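Local coordinates for protein LRIM1 (Anopheles gambiae, PDB 3O53) that pairs with APL1C in a leucine-rich repeat heterodimer that regulates the complement-like immunity of the mosquito, at residues Phe242-Arg255 with His290-Pro302. Sequence-based numbering, arbitrary orientation.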
ATOM      1  N   PHE A 242       9.455 -15.213  -5.374  1.00 27.78           N
ATOM      2  CA  PHE A 242       9.943 -15.189  -4.012  1.00 29.94           C
ATOM      3  C   PHE A 242      11.298 -14.497  -4.034  1.00 32.87           C
ATOM      4  O   PHE A 242      12.280 -15.064  -4.508  1.00 33.86           O
ATOM      5  CB  PHE A 242      10.052 -16.629  -3.492  1.00 31.67           C
ATOM      6  CG  PHE A 242      10.399 -16.742  -2.030  1.00 26.86           C
ATOM      7  CD1 PHE A 242       9.410 -16.706  -1.061  1.00 27.65           C
ATOM      8  CD2 PHE A 242      11.714 -16.925  -1.631  1.00 26.64           C
ATOM      9  CE1 PHE A 242       9.734 -16.833   0.281  1.00 32.80           C
ATOM     10  CE2 PHE A 242      12.043 -17.057  -0.297  1.00 28.36           C
ATOM     11  CZ  PHE A 242      11.060 -17.013   0.665  1.00 29.82           C
ATOM     12  N   ASP A 243      11.352 -13.269  -3.520  1.00 26.93           N
ATOM     13  CA  ASP A 243      12.548 -12.437  -3.676  1.00 27.40           C
ATOM     14  C   ASP A 243      13.095 -11.953  -2.328  1.00 31.95           C
ATOM     15  O   ASP A 243      12.551 -11.025  -1.727  1.00 25.09           O
ATOM     16  CB  ASP A 243      12.209 -11.236  -4.559  1.00 24.04           C
ATOM     17  CG  ASP A 243      13.430 -10.462  -5.003  1.00 27.71           C
ATOM     18  OD1 ASP A 243      14.530 -10.747  -4.497  1.00 27.28           O
ATOM     19  OD2 ASP A 243      13.282  -9.552  -5.853  1.00 28.72           O
ATOM     20  N   LEU A 244      14.183 -12.577  -1.882  1.00 33.98           N
ATOM     21  CA  LEU A 244      14.867 -12.190  -0.649  1.00 31.83           C
ATOM     22  C   LEU A 244      16.276 -11.700  -0.944  1.00 32.08           C
ATOM     23  O   LEU A 244      17.163 -11.805  -0.097  1.00 30.74           O
ATOM     24  CB  LEU A 244      14.965 -13.377   0.308  1.00 30.64           C
ATOM     25  CG  LEU A 244      13.672 -14.065   0.707  1.00 33.99           C
ATOM     26  CD1 LEU A 244      13.952 -15.113   1.770  1.00 39.91           C
ATOM     27  CD2 LEU A 244      12.653 -13.050   1.203  1.00 30.48           C
ATOM     28  N   ARG A 245      16.496 -11.204  -2.159  1.00 26.88           N
ATOM     29  CA  ARG A 245      17.794 -10.663  -2.529  1.00 27.63           C
ATOM     30  C   ARG A 245      18.122  -9.453  -1.660  1.00 28.01           C
ATOM     31  O   ARG A 245      17.222  -8.823  -1.124  1.00 27.13           O
ATOM     32  CB  ARG A 245      17.788 -10.231  -3.996  1.00 29.35           C
ATOM     33  CG  ARG A 245      17.767 -11.368  -5.000  1.00 25.59           C
ATOM     34  CD  ARG A 245      17.733 -10.792  -6.395  1.00 27.94           C
ATOM     35  NE  ARG A 245      16.558  -9.939  -6.570  1.00 31.93           N
ATOM     36  CZ  ARG A 245      16.439  -8.979  -7.480  1.00 35.28           C
ATOM     37  NH1 ARG A 245      17.429  -8.714  -8.323  1.00 35.93           N
ATOM     38  NH2 ARG A 245      15.318  -8.275  -7.543  1.00 39.12           N
ATOM     39  N   GLY A 246      19.410  -9.147  -1.517  1.00 22.76           N
ATOM     40  CA  GLY A 246      19.844  -7.909  -0.898  1.00 25.89           C
ATOM     41  C   GLY A 246      19.812  -7.876   0.625  1.00 24.58           C
ATOM     42  O   GLY A 246      19.799  -6.806   1.219  1.00 27.88           O
ATOM     43  N   ASN A 247      19.792  -9.036   1.264  1.00 28.72           N
ATOM     44  CA  ASN A 247      19.745  -9.085   2.717  1.00 33.46           C
ATOM     45  C   ASN A 247      21.109  -9.498   3.313  1.00 29.35           C
ATOM     46  O   ASN A 247      22.124  -9.369   2.649  1.00 29.44           O
ATOM     47  CB  ASN A 247      18.598  -9.990   3.145  1.00 25.59           C
ATOM     48  CG  ASN A 247      17.245  -9.321   2.940  1.00 30.76           C
ATOM     49  OD1 ASN A 247      16.963  -8.303   3.562  1.00 27.85           O
ATOM     50  ND2 ASN A 247      16.418  -9.874   2.050  1.00 25.88           N
ATOM     51  N   GLY A 248      21.138  -9.966   4.557  1.00 30.77           N
ATOM     52  CA  GLY A 248      22.393 -10.376   5.181  1.00 28.99           C
ATOM     53  C   GLY A 248      22.238 -11.670   5.957  1.00 26.54           C
ATOM     54  O   GLY A 248      22.502 -11.720   7.153  1.00 28.94           O
ATOM     55  N   PHE A 249      21.809 -12.726   5.273  1.00 26.17           N
ATOM     56  CA  PHE A 249      21.401 -13.957   5.944  1.00 34.63           C
ATOM     57  C   PHE A 249      22.549 -14.708   6.602  1.00 40.04           C
ATOM     58  O   PHE A 249      23.659 -14.735   6.087  1.00 31.40           O
ATOM     59  CB  PHE A 249      20.749 -14.915   4.944  1.00 32.88           C
ATOM     60  CG  PHE A 249      19.406 -14.472   4.470  1.00 34.60           C
ATOM     61  CD1 PHE A 249      18.342 -14.382   5.350  1.00 31.89           C
ATOM     62  CD2 PHE A 249      19.198 -14.171   3.132  1.00 30.40           C
ATOM     63  CE1 PHE A 249      17.099 -13.977   4.913  1.00 32.46           C
ATOM     64  CE2 PHE A 249      17.954 -13.762   2.686  1.00 32.78           C
ATOM     65  CZ  PHE A 249      16.903 -13.663   3.576  1.00 28.00           C
ATOM     66  N   HIS A 250      22.254 -15.336   7.736  1.00 31.42           N
ATOM     67  CA  HIS A 250      23.110 -16.373   8.283  1.00 33.58           C
ATOM     68  C   HIS A 250      22.832 -17.646   7.494  1.00 34.85           C
ATOM     69  O   HIS A 250      21.674 -18.009   7.293  1.00 27.52           O
ATOM     70  CB  HIS A 250      22.800 -16.572   9.773  1.00 45.29           C
ATOM     71  CG  HIS A 250      23.214 -17.905  10.315  1.00 65.09           C
ATOM     72  ND1 HIS A 250      24.502 -18.387  10.213  1.00 69.21           N
ATOM     73  CD2 HIS A 250      22.515 -18.846  10.992  1.00 72.09           C
ATOM     74  CE1 HIS A 250      24.573 -19.572  10.790  1.00 76.14           C
ATOM     75  NE2 HIS A 250      23.381 -19.874  11.271  1.00 72.40           N
ATOM     76  N   CYS A 251      23.881 -18.316   7.024  1.00 39.04           N
ATOM     77  CA  CYS A 251      23.705 -19.510   6.200  1.00 43.64           C
ATOM     78  C   CYS A 251      22.798 -20.532   6.867  1.00 40.33           C
ATOM     79  O   CYS A 251      21.926 -21.111   6.221  1.00 35.42           O
ATOM     80  CB  CYS A 251      25.059 -20.148   5.879  1.00 53.68           C
ATOM     81  SG  CYS A 251      26.009 -19.214   4.670  1.00 48.17           S
ATOM     82  N   GLY A 252      22.994 -20.749   8.162  1.00 38.96           N
ATOM     83  CA  GLY A 252      22.187 -21.708   8.888  1.00 36.88           C
ATOM     84  C   GLY A 252      20.702 -21.436   8.742  1.00 36.62           C
ATOM     85  O   GLY A 252      19.901 -22.366   8.688  1.00 31.25           O
ATOM     86  N   THR A 253      20.314 -20.164   8.679  1.00 33.40           N
ATOM     87  CA  THR A 253      18.892 -19.851   8.642  1.00 33.26           C
ATOM     88  C   THR A 253      18.303 -20.255   7.287  1.00 32.08           C
ATOM     89  O   THR A 253      17.173 -20.734   7.208  1.00 30.54           O
ATOM     90  CB  THR A 253      18.622 -18.367   8.952  1.00 38.73           C
ATOM     91  OG1 THR A 253      17.328 -18.233   9.554  1.00 37.22           O
ATOM     92  CG2 THR A 253      18.700 -17.506   7.681  1.00 32.44           C
ATOM     93  N   LEU A 254      19.077 -20.079   6.220  1.00 33.13           N
ATOM     94  CA  LEU A 254      18.639 -20.520   4.900  1.00 38.22           C
ATOM     95  C   LEU A 254      18.575 -22.049   4.832  1.00 38.10           C
ATOM     96  O   LEU A 254      17.602 -22.614   4.342  1.00 35.49           O
ATOM     97  CB  LEU A 254      19.568 -19.976   3.815  1.00 36.59           C
ATOM     98  CG  LEU A 254      19.535 -18.454   3.652  1.00 35.37           C
ATOM     99  CD1 LEU A 254      20.647 -17.990   2.744  1.00 37.01           C
ATOM    100  CD2 LEU A 254      18.176 -18.002   3.118  1.00 36.25           C
ATOM    101  N   ARG A 255      19.599 -22.725   5.335  1.00 33.56           N
ATOM    102  CA  ARG A 255      19.584 -24.183   5.326  1.00 37.10           C
ATOM    103  C   ARG A 255      18.344 -24.704   6.059  1.00 35.86           C
ATOM    104  O   ARG A 255      17.638 -25.562   5.545  1.00 32.56           O
ATOM    105  CB  ARG A 255      20.853 -24.754   5.957  1.00 44.24           C
ATOM    106  CG  ARG A 255      20.926 -26.283   5.927  1.00 50.29           C
ATOM    107  CD  ARG A 255      22.195 -26.791   6.594  1.00 70.90           C
ATOM    108  NE  ARG A 255      22.534 -26.013   7.783  1.00102.68           N
ATOM    109  CZ  ARG A 255      21.889 -26.091   8.944  1.00117.82           C
ATOM    110  NH1 ARG A 255      20.859 -26.915   9.083  1.00125.72           N
ATOM    111  NH2 ARG A 255      22.272 -25.341   9.968  1.00115.54           N
ATOM    112  N   HIS A 290      26.995 -18.810  -0.685  1.00 42.82           N
ATOM    113  CA  HIS A 290      25.571 -18.801  -0.950  1.00 40.81           C
ATOM    114  C   HIS A 290      24.957 -20.001  -0.276  1.00 41.42           C
ATOM    115  O   HIS A 290      25.636 -20.991  -0.021  1.00 37.44           O
ATOM    116  CB  HIS A 290      25.288 -18.888  -2.455  1.00 29.74           C
ATOM    117  CG  HIS A 290      25.731 -17.685  -3.226  1.00 32.32           C
ATOM    118  ND1 HIS A 290      27.048 -17.460  -3.559  1.00 32.32           N
ATOM    119  CD2 HIS A 290      25.031 -16.646  -3.740  1.00 36.45           C
ATOM    120  CE1 HIS A 290      27.144 -16.324  -4.227  1.00 31.10           C
ATOM    121  NE2 HIS A 290      25.934 -15.816  -4.357  1.00 29.57           N
ATOM    122  N   TYR A 291      23.670 -19.906   0.027  1.00 36.28           N
ATOM    123  CA  TYR A 291      22.880 -21.098   0.242  1.00 37.41           C
ATOM    124  C   TYR A 291      21.710 -20.989  -0.707  1.00 44.03           C
ATOM    125  O   TYR A 291      20.822 -20.153  -0.532  1.00 35.18           O
ATOM    126  CB  TYR A 291      22.429 -21.267   1.696  1.00 34.70           C
ATOM    127  CG  TYR A 291      21.899 -22.664   1.937  1.00 39.88           C
ATOM    128  CD1 TYR A 291      22.643 -23.611   2.635  1.00 44.91           C
ATOM    129  CD2 TYR A 291      20.675 -23.050   1.412  1.00 39.41           C
ATOM    130  CE1 TYR A 291      22.160 -24.896   2.826  1.00 48.84           C
ATOM    131  CE2 TYR A 291      20.184 -24.320   1.598  1.00 48.39           C
ATOM    132  CZ  TYR A 291      20.925 -25.240   2.302  1.00 50.09           C
ATOM    133  OH  TYR A 291      20.413 -26.503   2.476  1.00 50.97           O
ATOM    134  N   GLY A 292      21.741 -21.817  -1.746  1.00 37.26           N
ATOM    135  CA  GLY A 292      20.847 -21.637  -2.862  1.00 33.46           C
ATOM    136  C   GLY A 292      21.185 -20.308  -3.498  1.00 32.31           C
ATOM    137  O   GLY A 292      22.348 -19.914  -3.580  1.00 33.82           O
ATOM    138  N   ALA A 293      20.161 -19.585  -3.910  1.00 30.62           N
ATOM    139  CA  ALA A 293      20.371 -18.373  -4.677  1.00 35.29           C
ATOM    140  C   ALA A 293      20.877 -17.196  -3.835  1.00 27.37           C
ATOM    141  O   ALA A 293      21.357 -16.214  -4.386  1.00 27.57           O
ATOM    142  CB  ALA A 293      19.090 -17.995  -5.399  1.00 35.04           C
ATOM    143  N   TYR A 294      20.787 -17.277  -2.515  1.00 26.52           N
ATOM    144  CA  TYR A 294      21.096 -16.097  -1.707  1.00 31.72           C
ATOM    145  C   TYR A 294      22.469 -16.122  -1.030  1.00 33.40           C
ATOM    146  O   TYR A 294      22.934 -17.160  -0.588  1.00 30.36           O
ATOM    147  CB  TYR A 294      20.004 -15.888  -0.671  1.00 31.30           C
ATOM    148  CG  TYR A 294      18.637 -15.709  -1.287  1.00 29.31           C
ATOM    149  CD1 TYR A 294      18.399 -14.730  -2.251  1.00 29.79           C
ATOM    150  CD2 TYR A 294      17.581 -16.511  -0.892  1.00 31.08           C
ATOM    151  CE1 TYR A 294      17.131 -14.573  -2.811  1.00 23.28           C
ATOM    152  CE2 TYR A 294      16.328 -16.357  -1.430  1.00 27.05           C
ATOM    153  CZ  TYR A 294      16.105 -15.396  -2.382  1.00 26.63           C
ATOM    154  OH  TYR A 294      14.829 -15.276  -2.886  1.00 33.86           O
ATOM    155  N   CYS A 295      23.111 -14.963  -0.974  1.00 26.67           N
ATOM    156  CA  CYS A 295      24.360 -14.806  -0.254  1.00 30.76           C
ATOM    157  C   CYS A 295      24.099 -15.105   1.205  1.00 32.16           C
ATOM    158  O   CYS A 295      22.991 -14.916   1.693  1.00 29.21           O
ATOM    159  CB  CYS A 295      24.888 -13.376  -0.389  1.00 29.85           C
ATOM    160  SG  CYS A 295      25.197 -12.880  -2.113  1.00 42.00           S
ATOM    161  N   CYS A 296      25.118 -15.566   1.909  1.00 29.22           N
ATOM    162  CA  CYS A 296      24.974 -15.767   3.338  1.00 38.19           C
ATOM    163  C   CYS A 296      26.335 -15.816   4.016  1.00 43.59           C
ATOM    164  O   CYS A 296      27.346 -16.068   3.369  1.00 37.20           O
ATOM    165  CB  CYS A 296      24.181 -17.042   3.619  1.00 39.29           C
ATOM    166  SG  CYS A 296      24.964 -18.554   3.035  1.00 39.43           S
ATOM    167  N   GLU A 297      26.343 -15.555   5.321  1.00 39.23           N
ATOM    168  CA  GLU A 297      27.561 -15.565   6.116  1.00 43.50           C
ATOM    169  C   GLU A 297      27.316 -16.476   7.302  1.00 48.67           C
ATOM    170  O   GLU A 297      26.189 -16.587   7.779  1.00 46.56           O
ATOM    171  CB  GLU A 297      27.891 -14.147   6.593  1.00 52.99           C
ATOM    172  CG  GLU A 297      29.112 -14.044   7.495  1.00 76.00           C
ATOM    173  CD  GLU A 297      30.413 -13.942   6.717  1.00 92.14           C
ATOM    174  OE1 GLU A 297      30.719 -12.843   6.209  1.00 97.57           O
ATOM    175  OE2 GLU A 297      31.139 -14.956   6.627  1.00 93.16           O
ATOM    176  N   ASP A 298      28.359 -17.146   7.775  1.00 53.32           N
ATOM    177  CA  ASP A 298      28.227 -17.987   8.955  1.00 63.72           C
ATOM    178  C   ASP A 298      28.189 -17.127  10.217  1.00 64.15           C
ATOM    179  O   ASP A 298      29.211 -16.635  10.689  1.00 59.81           O
ATOM    180  CB  ASP A 298      29.355 -19.010   9.015  1.00 71.51           C
ATOM    181  CG  ASP A 298      29.281 -20.014   7.881  1.00 86.32           C
ATOM    182  OD1 ASP A 298      28.345 -20.839   7.883  1.00 93.54           O
ATOM    183  OD2 ASP A 298      30.152 -19.975   6.986  1.00 89.08           O
ATOM    184  N   LEU A 299      26.980 -16.926  10.728  1.00 53.04           N
ATOM    185  CA  LEU A 299      26.759 -16.234  11.987  1.00 51.50           C
ATOM    186  C   LEU A 299      26.138 -17.218  12.975  1.00 62.47           C
ATOM    187  O   LEU A 299      24.982 -17.051  13.375  1.00 60.64           O
ATOM    188  CB  LEU A 299      25.823 -15.038  11.778  1.00 46.86           C
ATOM    189  CG  LEU A 299      26.184 -14.102  10.624  1.00 48.10           C
ATOM    190  CD1 LEU A 299      25.004 -13.203  10.252  1.00 47.44           C
ATOM    191  CD2 LEU A 299      27.412 -13.275  10.978  1.00 49.56           C
ATOM    192  N   PRO A 300      26.904 -18.256  13.357  1.00 71.86           N
ATOM    193  CA  PRO A 300      26.494 -19.324  14.279  1.00 74.18           C
ATOM    194  C   PRO A 300      26.337 -18.811  15.699  1.00 84.81           C
ATOM    195  O   PRO A 300      26.145 -17.613  15.892  1.00 63.45           O
ATOM    196  CB  PRO A 300      27.682 -20.289  14.227  1.00 51.79           C
ATOM    197  CG  PRO A 300      28.832 -19.410  13.924  1.00 48.11           C
ATOM    198  CD  PRO A 300      28.284 -18.464  12.891  1.00 48.28           C
ATOM    199  N   ALA A 301      26.434 -19.711  16.674  1.00110.35           N
ATOM    200  CA  ALA A 301      26.454 -19.326  18.079  1.00125.93           C
ATOM    201  C   ALA A 301      25.406 -18.231  18.304  1.00122.57           C
ATOM    202  O   ALA A 301      24.317 -18.313  17.736  1.00128.46           O
ATOM    203  CB  ALA A 301      27.855 -18.877  18.469  1.00131.72           C
ATOM    204  N   PRO A 302      25.704 -17.209  19.125  1.00103.69           N
ATOM    205  CA  PRO A 302      24.645 -16.207  19.251  1.00 92.19           C
ATOM    206  C   PRO A 302      24.856 -14.958  18.395  1.00 62.07           C
ATOM    207  O   PRO A 302      24.187 -13.958  18.639  1.00 41.37           O
ATOM    208  CB  PRO A 302      24.727 -15.846  20.729  1.00 99.77           C
ATOM    209  CG  PRO A 302      26.196 -15.865  20.999  1.00109.17           C
ATOM    210  CD  PRO A 302      26.775 -16.963  20.110  1.00108.46           C
TER
HETATM  211  O   HOH W   1      14.832 -14.854  -5.349  1.00 31.79           O
HETATM  212  O   HOH W   2      21.873 -12.549   2.285  1.00 29.92           O
HETATM  213  O   HOH W   3      18.060 -27.191   2.975  1.00 53.64           O
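A disulfide between Cys-251 and Cys-296 and, farther along, the inserted ring of Tyr-294 together join the two-stranded hairpin 289-291/294-296 to the end of the leucine-rich repeat solenoid, where strand 241-243 is outermost and helix 251-259 begins. Cys-251 SG and Cys-296 SG are 2.0 Å apart, with chi3 at 83°. Leu-254 CD1 packs on Cys-296 CB. Backbone bonds frame the bridge. Glu-297 N donates to Phe-249 O at 2.9 Å, while Glu-297 O accepts from Cys-251 N at the first turn of the helix. His-250, the N-cap residue, lies in a sandwich, with Gly-252 N over one ring face and Leu-299 O over the other; its ND1 accepts from Leu-299 N (2.9 Å), which approaches 35° out of the ring plane.

At the other end, Tyr-294 reaches into the last repeat. One face of its ring receives Leu-244 CB in a CH-pi contact, 3.9 Å from the centroid. The hydroxyl OH of Tyr-294 accepts from Leu-244 N at 3.0 Å and donates to a water that in turn donates to Phe-242 O. Phe-258 of helix 251-259 and Ala-268 of helix 262-276 also touch Tyr-294. Tyr-291 lays one ring face against the helix backbone, with Arg-255 CA 3.7 Å from its centroid. A second disulfide, Cys-295 to Cys-283, ties the hairpin to the loop that precedes it. Such a cysteine-bridged cap, closing the open end of the solenoid, is characteristic of the C-terminal flanking region of extracellular leucine-rich repeat domains.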